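Local atomic coordinates of NADPH Quinone Oxidoreductase (Streptococcus mutans, PDB entry 4F8Y), a protein that probably catalyses the NADPH-dependent reduction of quinones through its bound FAD, and binds menadione. Residues Ser34-Tyr39 with Arg68-Trp73; Phe79-Trp84 with Lys143-Gln148; Arg98-Asp103 with Lys151-Ser156. All coordinates share one frame; numbering follows the deposited sequence.

In the fold
All three contacts fall on one parallel five-stranded sheet of the flavodoxin-like fold and on the helices 65-73, 90-99 and 143-150 that pack against one side of it. Contact 1 sits at the edge strand 32-37 and closes along the chain before the others open. Contacts 2 and 3 interleave along the chain: strand 76-82, then helix 90-99, then helix 143-150, then the other edge strand, 155-163. The centres of contacts 1 and 2 are about 17 Å apart, and contact 3 is about 14 Å from each. Val71 of contact 1 packs on Phe100 of contact 3. Contacts 2 and 3 both reach the second subunit, and Trp84 of contact 2 lies on the FAD.

Contact 1 (Ser34-Tyr39 with Arg68-Trp73); sequences STLDLY and RDLVTW
Ser34 meets Leu70 and Trp73 through its hydroxyl group. Ser34 OG lies 3.6 Å from Leu70 CD2 and 3.5 Å from Trp73 CZ3, approaching the six-membered part of the indole at a slant. Ser34 CB follows along the same ring, 3.9 Å from Trp73 CH2. No hydrogen bond crosses between the segments, and this OG has no polar partner in the model, although the contact buries it. Two residues further along the strand, Leu36 adds the purely apolar part: its CD2 branch comes to 4.1 Å from Leu70 CD1, the two side chains crossing obliquely. The two methyls of Leu70 thus divide their work, CD1 serving Leu36 and CD2 serving Ser34.

The indole reaches the strand because Trp73 carries CG anti to its backbone N (chi1 165°). In its plane, one edge of the ring faces Leu70 O, one helical turn back, and Lys2 adds a cation-pi contact to Trp73 while its NZ bonds to Trp73 O. Strand 34-37 is itself fixed by backbone hydrogen bonds from Ser34 and Leu36 to strand 2-7, and Leu36 also touches Phe95 of helix 90-99.

The short axes of strand 34-37 and helix 68-73 come within 10.9 Å and run 144° apart, roughly antiparallel but well inclined. With strand 76-82 following the helix parallel to strand 32-37, this is the strand-helix half of a beta-alpha-beta crossover of the flavodoxin-like fold.

Contact 2 (Phe79-Trp84 with Lys143-Gln148); sequences FIFPIW and KVLKKQ. With FAD (flavin-adenine dinucleotide), chain E.
Leu145 sets one methyl, CD2, in the angle between the Phe79 and Phe81 rings, seating helix 143-150 on the central strand 76-82 in the helix-on-sheet layering of the flavodoxin-like fold. Along the helix, Lys143 comes first: its carbonyl O receives Lys147 N at 2.8 Å, while its NZ bonds to the carbonyls of Met135 and Val138. At Val144 the helix enters a wider pi-type turn that runs to Gln148, although Gln148 N still bonds to Val144 O.

Leu145 alone makes the side-chain contact with the strand. CG stands anti to the backbone N (chi1 180°), and Leu145 CD2 sits over one face of the Phe79 ring, displaced toward its rim and 4.1 Å from Phe79 CG. Leu145 CD2 is also 3.6 Å from Phe81 CE2, meeting that ring obliquely as the two side chains slide past each other in opposite directions. All three residues are buried, and Ile124 of the next strand touches both Leu145 and Phe81. The segment ends at Gln148, whose amide bonds to Ser86 and Gln139 of the second subunit.

Beyond Phe81, the strand's end turns to the cofactor rather than to the helix. FAD O2' donates a 2.8 Å hydrogen bond to Ile83 O, and Pro82 CB lies 3.5 Å from FAD O4'. The dimethylbenzene end of the isoalloxazine covers one face of the Trp84 indole, where Trp84 CD1 approaches FAD C8 to 3.4 Å.

Contact 3 (Arg98-Asp103 with Lys151-Ser156); sequences RVFVAD and KPCAIS
Two chain turns of the flavodoxin-like fold face each other here, an inverse gamma turn centred on Phe100 just past helix 90-99 and the Schellman motif that ends helix 143-150, and Phe100 meets Cys153 and Ile155 across them. With CG anti to the carbonyl carbon (chi1 -70°), the Phe100 ring swings toward Cys153 and offers its edge to both. Cys153 SG is 4.1 Å from Phe100 CD2 and 5.5 Å from the ring centroid; at 90° off the ring normal, the sulfur lies in the ring plane, which makes this an edge-on sulfur-aromatic contact. The neighbouring rim carbon, Phe100 CE2, is 4.2 Å from Ile155 CD1, also near the plane.

Backbone geometry holds the facing groups. A weak bond from Val101 N to Val99 O, 2.9 Å, marks the gamma turn. Ala154, with positive phi (79°), is the C-prime residue of the Schellman motif, and Ala154 N bonds to Lys151 O at 2.9 Å to close a type I turn. Val71 and Leu117 pack on the phenyl ring, and Trp85 of the second subunit touches both Phe100 and Cys153. A bound menadione lies about 7 Å from the Cys153 side chain, consistent with a place just behind the quinone site, near the subunit interface.

Contact 1 (Ser34-Tyr39 with Arg68-Trp73)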
loop_
_atom_site.group_PDB
_atom_site.type_symbol
_atom_site.label_atom_id
_atom_site.label_comp_id
_atom_site.label_asym_id
_atom_site.label_seq_id
_atom_site.Cartn_x
_atom_site.Cartn_y
_atom_site.Cartn_z
ATOM N N SER A 34 0.044 19.564 -13.926
ATOM C CA SER A 34 -0.804 19.703 -12.746
ATOM C C SER A 34 -0.339 18.794 -11.591
ATOM O O SER A 34 -0.073 17.601 -11.778
ATOM C CB SER A 34 -2.281 19.481 -13.095
ATOM O OG SER A 34 -2.663 18.127 -12.943
ATOM N N THR A 35 -0.216 19.385 -10.405
ATOM C CA THR A 35 0.250 18.666 -9.225
ATOM C C THR A 35 -0.922 18.273 -8.315
ATOM O O THR A 35 -1.788 19.095 -7.986
ATOM C CB THR A 35 1.294 19.495 -8.422
ATOM O OG1 THR A 35 2.454 19.749 -9.232
ATOM C CG2 THR A 35 1.713 18.751 -7.156
ATOM N N LEU A 36 -0.950 17.004 -7.931
ATOM C CA LEU A 36 -1.939 16.509 -6.993
ATOM C C LEU A 36 -1.238 16.159 -5.671
ATOM O O LEU A 36 -0.608 15.106 -5.526
ATOM C CB LEU A 36 -2.670 15.302 -7.585
ATOM C CG LEU A 36 -3.643 14.586 -6.668
ATOM C CD1 LEU A 36 -4.674 15.566 -6.139
ATOM C CD2 LEU A 36 -4.282 13.416 -7.412
ATOM N N ASP A 37 -1.319 17.080 -4.722
ATOM C CA ASP A 37 -0.785 16.857 -3.391
ATOM C C ASP A 37 -1.867 16.132 -2.584
ATOM O O ASP A 37 -2.811 16.756 -2.073
ATOM C CB ASP A 37 -0.410 18.207 -2.769
ATOM C CG ASP A 37 0.380 18.073 -1.479
ATOM O OD1 ASP A 37 0.205 17.084 -0.746
ATOM O OD2 ASP A 37 1.168 18.987 -1.181
ATOM N N LEU A 38 -1.756 14.808 -2.501
ATOM C CA LEU A 38 -2.778 14.011 -1.825
ATOM C C LEU A 38 -2.984 14.464 -0.370
ATOM O O LEU A 38 -4.115 14.501 0.127
ATOM C CB LEU A 38 -2.439 12.515 -1.899
ATOM C CG LEU A 38 -2.361 11.899 -3.294
ATOM C CD1 LEU A 38 -1.937 10.445 -3.208
ATOM C CD2 LEU A 38 -3.680 12.047 -4.023
ATOM N N TYR A 39 -1.893 14.821 0.306
ATOM C CA TYR A 39 -1.966 15.262 1.700
ATOM C C TYR A 39 -2.615 16.638 1.848
ATOM O O TYR A 39 -3.416 16.866 2.754
ATOM C CB TYR A 39 -0.576 15.239 2.352
ATOM C CG TYR A 39 -0.245 13.919 3.020
ATOM C CD1 TYR A 39 -0.596 13.691 4.342
ATOM C CD2 TYR A 39 0.406 12.901 2.328
ATOM C CE1 TYR A 39 -0.310 12.489 4.962
ATOM C CE2 TYR A 39 0.702 11.700 2.938
ATOM C CZ TYR A 39 0.338 11.496 4.260
ATOM O OH TYR A 39 0.620 10.302 4.895
ATOM N N ARG A 68 -10.470 10.879 -11.156
ATOM C CA ARG A 68 -10.557 10.130 -12.408
ATOM C C ARG A 68 -10.242 11.052 -13.578
ATOM O O ARG A 68 -9.481 10.700 -14.479
ATOM C CB ARG A 68 -11.950 9.540 -12.606
ATOM C CG ARG A 68 -12.258 8.337 -11.727
ATOM C CD ARG A 68 -13.521 7.610 -12.186
ATOM N NE ARG A 68 -14.717 8.433 -12.054
ATOM C CZ ARG A 68 -15.442 8.543 -10.943
ATOM N NH1 ARG A 68 -15.100 7.879 -9.845
ATOM N NH2 ARG A 68 -16.515 9.319 -10.932
ATOM N N ASP A 69 -10.833 12.239 -13.560
ATOM C CA ASP A 69 -10.678 13.188 -14.661
ATOM C C ASP A 69 -9.234 13.665 -14.836
ATOM O O ASP A 69 -8.797 13.917 -15.963
ATOM C CB ASP A 69 -11.619 14.379 -14.474
ATOM C CG ASP A 69 -13.067 14.033 -14.775
ATOM O OD1 ASP A 69 -13.309 12.993 -15.424
ATOM O OD2 ASP A 69 -13.962 14.803 -14.364
ATOM N N LEU A 70 -8.502 13.793 -13.726
ATOM C CA LEU A 70 -7.070 14.125 -13.761
ATOM C C LEU A 70 -6.264 13.017 -14.464
ATOM O O LEU A 70 -5.431 13.280 -15.348
ATOM C CB LEU A 70 -6.533 14.353 -12.338
ATOM C CG LEU A 70 -6.744 15.721 -11.679
ATOM C CD1 LEU A 70 -6.344 15.676 -10.210
ATOM C CD2 LEU A 70 -5.952 16.817 -12.416
ATOM N N VAL A 71 -6.526 11.771 -14.078
ATOM C CA VAL A 71 -5.874 10.634 -14.727
ATOM C C VAL A 71 -6.155 10.589 -16.226
ATOM O O VAL A 71 -5.243 10.415 -17.018
ATOM C CB VAL A 71 -6.266 9.294 -14.077
ATOM C CG1 VAL A 71 -5.763 8.131 -14.925
ATOM C CG2 VAL A 71 -5.711 9.223 -12.666
ATOM N N THR A 72 -7.414 10.767 -16.608
ATOM C CA THR A 72 -7.797 10.724 -18.018
ATOM C C THR A 72 -7.115 11.833 -18.821
ATOM O O THR A 72 -6.700 11.633 -19.965
ATOM C CB THR A 72 -9.330 10.842 -18.190
ATOM O OG1 THR A 72 -9.981 9.748 -17.518
ATOM C CG2 THR A 72 -9.706 10.849 -19.678
ATOM N N TRP A 73 -7.007 13.000 -18.204
ATOM C CA TRP A 73 -6.401 14.172 -18.824
ATOM C C TRP A 73 -4.900 13.957 -19.104
ATOM O O TRP A 73 -4.402 14.289 -20.181
ATOM C CB TRP A 73 -6.668 15.382 -17.911
ATOM C CG TRP A 73 -5.855 16.627 -18.144
ATOM C CD1 TRP A 73 -6.188 17.694 -18.929
ATOM C CD2 TRP A 73 -4.597 16.953 -17.537
ATOM N NE1 TRP A 73 -5.203 18.655 -18.866
ATOM C CE2 TRP A 73 -4.217 18.225 -18.018
ATOM C CE3 TRP A 73 -3.747 16.285 -16.645
ATOM C CZ2 TRP A 73 -3.029 18.842 -17.633
ATOM C CZ3 TRP A 73 -2.564 16.904 -16.265
ATOM C CH2 TRP A 73 -2.221 18.170 -16.753
#

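Contact 2 (Phe79-Trp84 with Lys143-Gln148)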
loop_
_atom_site.group_PDB
_atom_site.type_symbol
_atom_site.label_atom_id
_atom_site.label_comp_id
_atom_site.label_asym_id
_atom_site.label_seq_id
_atom_site.Cartn_x
_atom_site.Cartn_y
_atom_site.Cartn_z
ATOM N N PHE A 79 4.985 9.871 -10.206
ATOM C CA PHE A 79 4.677 9.538 -8.815
ATOM C C PHE A 79 5.882 9.805 -7.905
ATOM O O PHE A 79 6.963 9.259 -8.125
ATOM C CB PHE A 79 4.236 8.079 -8.683
ATOM C CG PHE A 79 2.921 7.771 -9.355
ATOM C CD1 PHE A 79 1.723 7.889 -8.664
ATOM C CD2 PHE A 79 2.882 7.357 -10.675
ATOM C CE1 PHE A 79 0.509 7.597 -9.284
ATOM C CE2 PHE A 79 1.670 7.067 -11.300
ATOM C CZ PHE A 79 0.489 7.187 -10.600
ATOM N N ILE A 80 5.688 10.650 -6.892
ATOM C CA ILE A 80 6.742 10.951 -5.918
ATOM C C ILE A 80 6.326 10.534 -4.506
ATOM O O ILE A 80 5.365 11.072 -3.956
ATOM C CB ILE A 80 7.090 12.465 -5.905
ATOM C CG1 ILE A 80 7.577 12.924 -7.282
ATOM C CG2 ILE A 80 8.134 12.774 -4.814
ATOM C CD1 ILE A 80 7.703 14.425 -7.408
ATOM N N PHE A 81 7.053 9.593 -3.906
ATOM C CA PHE A 81 6.718 9.133 -2.555
ATOM C C PHE A 81 7.868 8.460 -1.796
ATOM O O PHE A 81 8.765 7.880 -2.420
ATOM C CB PHE A 81 5.479 8.207 -2.581
ATOM C CG PHE A 81 5.647 6.964 -3.421
ATOM C CD1 PHE A 81 6.155 5.799 -2.870
ATOM C CD2 PHE A 81 5.273 6.955 -4.755
ATOM C CE1 PHE A 81 6.302 4.653 -3.646
ATOM C CE2 PHE A 81 5.413 5.813 -5.530
ATOM C CZ PHE A 81 5.930 4.662 -4.976
ATOM N N PRO A 82 7.840 8.538 -0.444
ATOM C CA PRO A 82 8.756 7.735 0.379
ATOM C C PRO A 82 8.269 6.295 0.434
ATOM O O PRO A 82 7.059 6.058 0.414
ATOM C CB PRO A 82 8.625 8.340 1.786
ATOM C CG PRO A 82 7.506 9.322 1.738
ATOM C CD PRO A 82 6.874 9.293 0.374
ATOM N N ILE A 83 9.196 5.349 0.504
ATOM C CA ILE A 83 8.839 3.972 0.787
ATOM C C ILE A 83 8.447 3.852 2.262
ATOM O O ILE A 83 9.255 4.157 3.144
ATOM C CB ILE A 83 10.010 3.015 0.486
ATOM C CG1 ILE A 83 10.247 2.931 -1.021
ATOM C CG2 ILE A 83 9.729 1.626 1.043
ATOM C CD1 ILE A 83 8.999 2.594 -1.813
ATOM N N TRP A 84 7.205 3.446 2.527
ATOM C CA TRP A 84 6.786 3.092 3.889
ATOM C C TRP A 84 6.400 1.612 3.934
ATOM O O TRP A 84 5.499 1.164 3.213
ATOM C CB TRP A 84 5.605 3.948 4.383
ATOM C CG TRP A 84 5.903 5.412 4.601
ATOM C CD1 TRP A 84 7.129 6.018 4.615
ATOM C CD2 TRP A 84 4.944 6.441 4.866
ATOM N NE1 TRP A 84 6.988 7.366 4.857
ATOM C CE2 TRP A 84 5.658 7.649 5.018
ATOM C CE3 TRP A 84 3.549 6.458 4.987
ATOM C CZ2 TRP A 84 5.022 8.863 5.278
ATOM C CZ3 TRP A 84 2.919 7.661 5.252
ATOM C CH2 TRP A 84 3.655 8.848 5.391
ATOM N N LYS A 143 8.222 -1.595 -7.133
ATOM C CA LYS A 143 8.040 -2.603 -8.177
ATOM C C LYS A 143 6.584 -3.059 -8.354
ATOM O O LYS A 143 6.185 -3.424 -9.453
ATOM C CB LYS A 143 8.964 -3.812 -7.955
ATOM C CG LYS A 143 10.440 -3.513 -8.157
ATOM C CD LYS A 143 11.288 -4.775 -8.052
ATOM C CE LYS A 143 11.343 -5.300 -6.619
ATOM N NZ LYS A 143 12.242 -6.476 -6.472
ATOM N N VAL A 144 5.794 -3.049 -7.287
ATOM C CA VAL A 144 4.374 -3.376 -7.416
ATOM C C VAL A 144 3.655 -2.333 -8.284
ATOM O O VAL A 144 3.034 -2.679 -9.283
ATOM C CB VAL A 144 3.670 -3.555 -6.034
ATOM C CG1 VAL A 144 2.158 -3.505 -6.178
ATOM C CG2 VAL A 144 4.103 -4.861 -5.380
ATOM N N LEU A 145 3.755 -1.059 -7.909
ATOM C CA LEU A 145 3.160 0.042 -8.680
ATOM C C LEU A 145 3.584 0.051 -10.158
ATOM O O LEU A 145 2.755 0.206 -11.048
ATOM C CB LEU A 145 3.484 1.391 -8.026
ATOM C CG LEU A 145 2.949 2.666 -8.687
ATOM C CD1 LEU A 145 1.427 2.701 -8.635
ATOM C CD2 LEU A 145 3.543 3.917 -8.020
ATOM N N LYS A 146 4.875 -0.113 -10.418
ATOM C CA LYS A 146 5.358 -0.218 -11.786
ATOM C C LYS A 146 4.837 -1.451 -12.525
ATOM O O LYS A 146 4.265 -1.343 -13.611
ATOM C CB LYS A 146 6.889 -0.250 -11.821
ATOM C CG LYS A 146 7.416 -0.717 -13.172
ATOM C CD LYS A 146 8.841 -0.276 -13.438
ATOM C CE LYS A 146 9.227 -0.583 -14.873
ATOM N NZ LYS A 146 10.691 -0.485 -15.060
ATOM N N LYS A 147 5.065 -2.625 -11.942
ATOM C CA LYS A 147 4.842 -3.892 -12.641
ATOM C C LYS A 147 3.424 -4.448 -12.516
ATOM O O LYS A 147 2.897 -5.038 -13.461
ATOM C CB LYS A 147 5.850 -4.951 -12.167
ATOM C CG LYS A 147 7.296 -4.513 -12.254
ATOM N N GLN A 148 2.808 -4.274 -11.350
ATOM C CA GLN A 148 1.529 -4.928 -11.081
ATOM C C GLN A 148 0.329 -3.984 -10.937
ATOM O O GLN A 148 -0.799 -4.433 -10.707
ATOM C CB GLN A 148 1.673 -5.871 -9.883
ATOM C CG GLN A 148 2.672 -6.982 -10.173
ATOM C CD GLN A 148 3.029 -7.814 -8.972
ATOM O OE1 GLN A 148 4.040 -8.518 -8.983
ATOM N NE2 GLN A 148 2.206 -7.751 -7.930
HETATM P PA FAD E . 13.181 13.657 5.398
HETATM O O1A FAD E . 13.129 13.048 6.926
HETATM O O2A FAD E . 12.171 14.701 5.245
HETATM O O5B FAD E . 14.669 14.250 5.083
HETATM C C5B FAD E . 15.739 13.350 4.981
HETATM C C4B FAD E . 17.096 14.031 4.928
HETATM O O4B FAD E . 17.328 14.933 3.794
HETATM C C3B FAD E . 17.448 14.954 6.165
HETATM O O3B FAD E . 18.650 14.752 6.850
HETATM C C2B FAD E . 17.121 16.341 5.647
HETATM O O2B FAD E . 17.499 17.438 6.434
HETATM C C1B FAD E . 17.646 16.208 4.272
HETATM N N9A FAD E . 17.235 17.246 3.331
HETATM C C8A FAD E . 16.068 17.897 3.284
HETATM N N7A FAD E . 16.111 18.775 2.215
HETATM C C5A FAD E . 17.338 18.640 1.606
HETATM C C6A FAD E . 17.905 19.258 0.519
HETATM N N6A FAD E . 17.159 20.271 -0.212
HETATM N N1A FAD E . 19.146 18.936 0.134
HETATM C C2A FAD E . 19.851 17.998 0.813
HETATM N N3A FAD E . 19.286 17.388 1.890
HETATM C C4A FAD E . 18.036 17.711 2.278
HETATM N N1 FAD E . 12.828 2.937 4.307
HETATM C C2 FAD E . 13.465 1.558 4.081
HETATM O O2 FAD E . 14.480 1.509 3.132
HETATM N N3 FAD E . 12.376 0.468 3.892
HETATM C C4 FAD E . 11.052 0.460 4.770
HETATM O O4 FAD E . 10.020 -0.279 4.206
HETATM C C4X FAD E . 10.594 1.867 5.213
HETATM N N5 FAD E . 9.373 2.068 5.988
HETATM C C5X FAD E . 9.064 3.344 6.606
HETATM C C6 FAD E . 7.812 3.464 7.257
HETATM C C7 FAD E . 7.474 4.650 7.845
HETATM C C7M FAD E . 6.120 4.790 8.537
HETATM C C8 FAD E . 8.333 5.693 7.803
HETATM C C8M FAD E . 7.957 7.021 8.454
HETATM C C9 FAD E . 9.543 5.571 7.172
HETATM C C9A FAD E . 9.901 4.348 6.565
HETATM N N10 FAD E . 11.181 4.255 5.899
HETATM C C10 FAD E . 11.616 3.029 5.217
HETATM C "C1'" FAD E . 11.995 5.439 5.726
HETATM C "C2'" FAD E . 11.638 6.358 4.558
HETATM O "O2'" FAD E . 11.585 5.753 3.289
HETATM C "C3'" FAD E . 12.427 7.650 4.595
HETATM O "O3'" FAD E . 12.290 8.349 5.798
HETATM C "C4'" FAD E . 12.096 8.509 3.391
HETATM O "O4'" FAD E . 12.076 7.819 2.182
HETATM C "C5'" FAD E . 12.940 9.759 3.294
HETATM O "O5'" FAD E . 12.315 10.756 2.560
HETATM P P FAD E . 11.699 11.992 3.444
HETATM O O1P FAD E . 11.137 13.143 2.411
HETATM O O2P FAD E . 10.648 11.493 4.329
HETATM O O3P FAD E . 13.025 12.418 4.328
#

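Contact 3 (Arg98-Asp103 with Lys151-Ser156)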
loop_
_atom_site.group_PDB
_atom_site.type_symbol
_atom_site.label_atom_id
_atom_site.label_comp_id
_atom_site.label_asym_id
_atom_site.label_seq_id
_atom_site.Cartn_x
_atom_site.Cartn_y
_atom_site.Cartn_z
ATOM N N ARG A 98 -9.084 3.583 -4.927
ATOM C CA ARG A 98 -10.339 4.290 -5.164
ATOM C C ARG A 98 -10.490 4.852 -6.575
ATOM O O ARG A 98 -11.602 4.916 -7.098
ATOM C CB ARG A 98 -10.528 5.397 -4.135
ATOM C CG ARG A 98 -10.598 4.899 -2.719
ATOM C CD ARG A 98 -11.055 6.021 -1.838
ATOM N NE ARG A 98 -12.406 6.450 -2.191
ATOM C CZ ARG A 98 -13.042 7.449 -1.593
ATOM N NH1 ARG A 98 -12.438 8.127 -0.627
ATOM N NH2 ARG A 98 -14.271 7.776 -1.965
ATOM N N VAL A 99 -9.372 5.243 -7.185
ATOM C CA VAL A 99 -9.374 5.871 -8.509
ATOM C C VAL A 99 -9.154 4.882 -9.679
ATOM O O VAL A 99 -9.858 4.930 -10.695
ATOM C CB VAL A 99 -8.326 7.005 -8.577
ATOM C CG1 VAL A 99 -8.301 7.635 -9.966
ATOM C CG2 VAL A 99 -8.608 8.039 -7.501
ATOM N N PHE A 100 -8.175 3.994 -9.540
ATOM C CA PHE A 100 -7.895 3.019 -10.586
ATOM C C PHE A 100 -8.845 1.829 -10.470
ATOM O O PHE A 100 -8.430 0.723 -10.134
ATOM C CB PHE A 100 -6.427 2.574 -10.524
ATOM C CG PHE A 100 -5.457 3.647 -10.951
ATOM C CD1 PHE A 100 -5.410 4.872 -10.283
ATOM C CD2 PHE A 100 -4.596 3.439 -12.024
ATOM C CE1 PHE A 100 -4.530 5.862 -10.676
ATOM C CE2 PHE A 100 -3.707 4.435 -12.426
ATOM C CZ PHE A 100 -3.676 5.646 -11.750
ATOM N N VAL A 101 -10.123 2.066 -10.759
ATOM C CA VAL A 101 -11.163 1.066 -10.517
ATOM C C VAL A 101 -11.612 0.354 -11.798
ATOM O O VAL A 101 -11.361 0.824 -12.900
ATOM C CB VAL A 101 -12.393 1.686 -9.800
ATOM C CG1 VAL A 101 -12.032 2.135 -8.388
ATOM C CG2 VAL A 101 -12.945 2.852 -10.603
ATOM N N ALA A 102 -12.263 -0.793 -11.648
ATOM C CA ALA A 102 -12.787 -1.512 -12.802
ATOM C C ALA A 102 -13.784 -0.638 -13.542
ATOM O O ALA A 102 -14.626 0.009 -12.931
ATOM C CB ALA A 102 -13.433 -2.818 -12.373
ATOM N N ASP A 103 -13.660 -0.621 -14.864
ATOM C CA ASP A 103 -14.485 0.207 -15.738
ATOM C C ASP A 103 -13.975 1.634 -15.857
ATOM O O ASP A 103 -14.604 2.480 -16.488
ATOM C CB ASP A 103 -15.939 0.169 -15.308
ATOM C CG ASP A 103 -16.556 -1.166 -15.566
ATOM O OD1 ASP A 103 -16.166 -1.786 -16.581
ATOM O OD2 ASP A 103 -17.408 -1.598 -14.763
ATOM N N LYS A 151 1.355 -1.062 -15.237
ATOM C CA LYS A 151 1.452 -1.859 -16.466
ATOM C C LYS A 151 0.142 -2.561 -16.862
ATOM O O LYS A 151 -0.260 -2.504 -18.031
ATOM C CB LYS A 151 2.639 -2.859 -16.403
ATOM N N PRO A 152 -0.528 -3.229 -15.900
ATOM C CA PRO A 152 -1.811 -3.870 -16.228
ATOM C C PRO A 152 -2.874 -2.899 -16.748
ATOM O O PRO A 152 -3.692 -3.303 -17.565
ATOM C CB PRO A 152 -2.254 -4.479 -14.890
ATOM C CG PRO A 152 -0.968 -4.743 -14.159
ATOM C CD PRO A 152 -0.051 -3.604 -14.553
ATOM N N CYS A 153 -2.860 -1.651 -16.284
ATOM C CA CYS A 153 -3.801 -0.629 -16.757
ATOM C C CYS A 153 -3.396 -0.016 -18.099
ATOM O O CYS A 153 -4.022 0.930 -18.557
ATOM C CB CYS A 153 -3.966 0.480 -15.713
ATOM S SG CYS A 153 -4.605 -0.061 -14.104
ATOM N N ALA A 154 -2.342 -0.554 -18.710
ATOM C CA ALA A 154 -1.857 -0.137 -20.035
ATOM C C ALA A 154 -1.021 1.151 -20.052
ATOM O O ALA A 154 -0.985 1.864 -21.053
ATOM C CB ALA A 154 -3.006 -0.047 -21.036
ATOM N N ILE A 155 -0.356 1.445 -18.940
ATOM C CA ILE A 155 0.526 2.606 -18.856
ATOM C C ILE A 155 1.954 2.157 -19.127
ATOM O O ILE A 155 2.453 1.247 -18.470
ATOM C CB ILE A 155 0.437 3.279 -17.475
ATOM C CG1 ILE A 155 -0.904 4.008 -17.328
ATOM C CG2 ILE A 155 1.613 4.235 -17.265
ATOM C CD1 ILE A 155 -1.344 4.207 -15.895
ATOM N N SER A 156 2.604 2.788 -20.104
ATOM C CA SER A 156 3.923 2.358 -20.556
ATOM C C SER A 156 4.544 3.388 -21.499
ATOM O O SER A 156 3.838 4.027 -22.281
ATOM C CB SER A 156 3.828 0.998 -21.257
ATOM O OG SER A 156 5.072 0.623 -21.825
#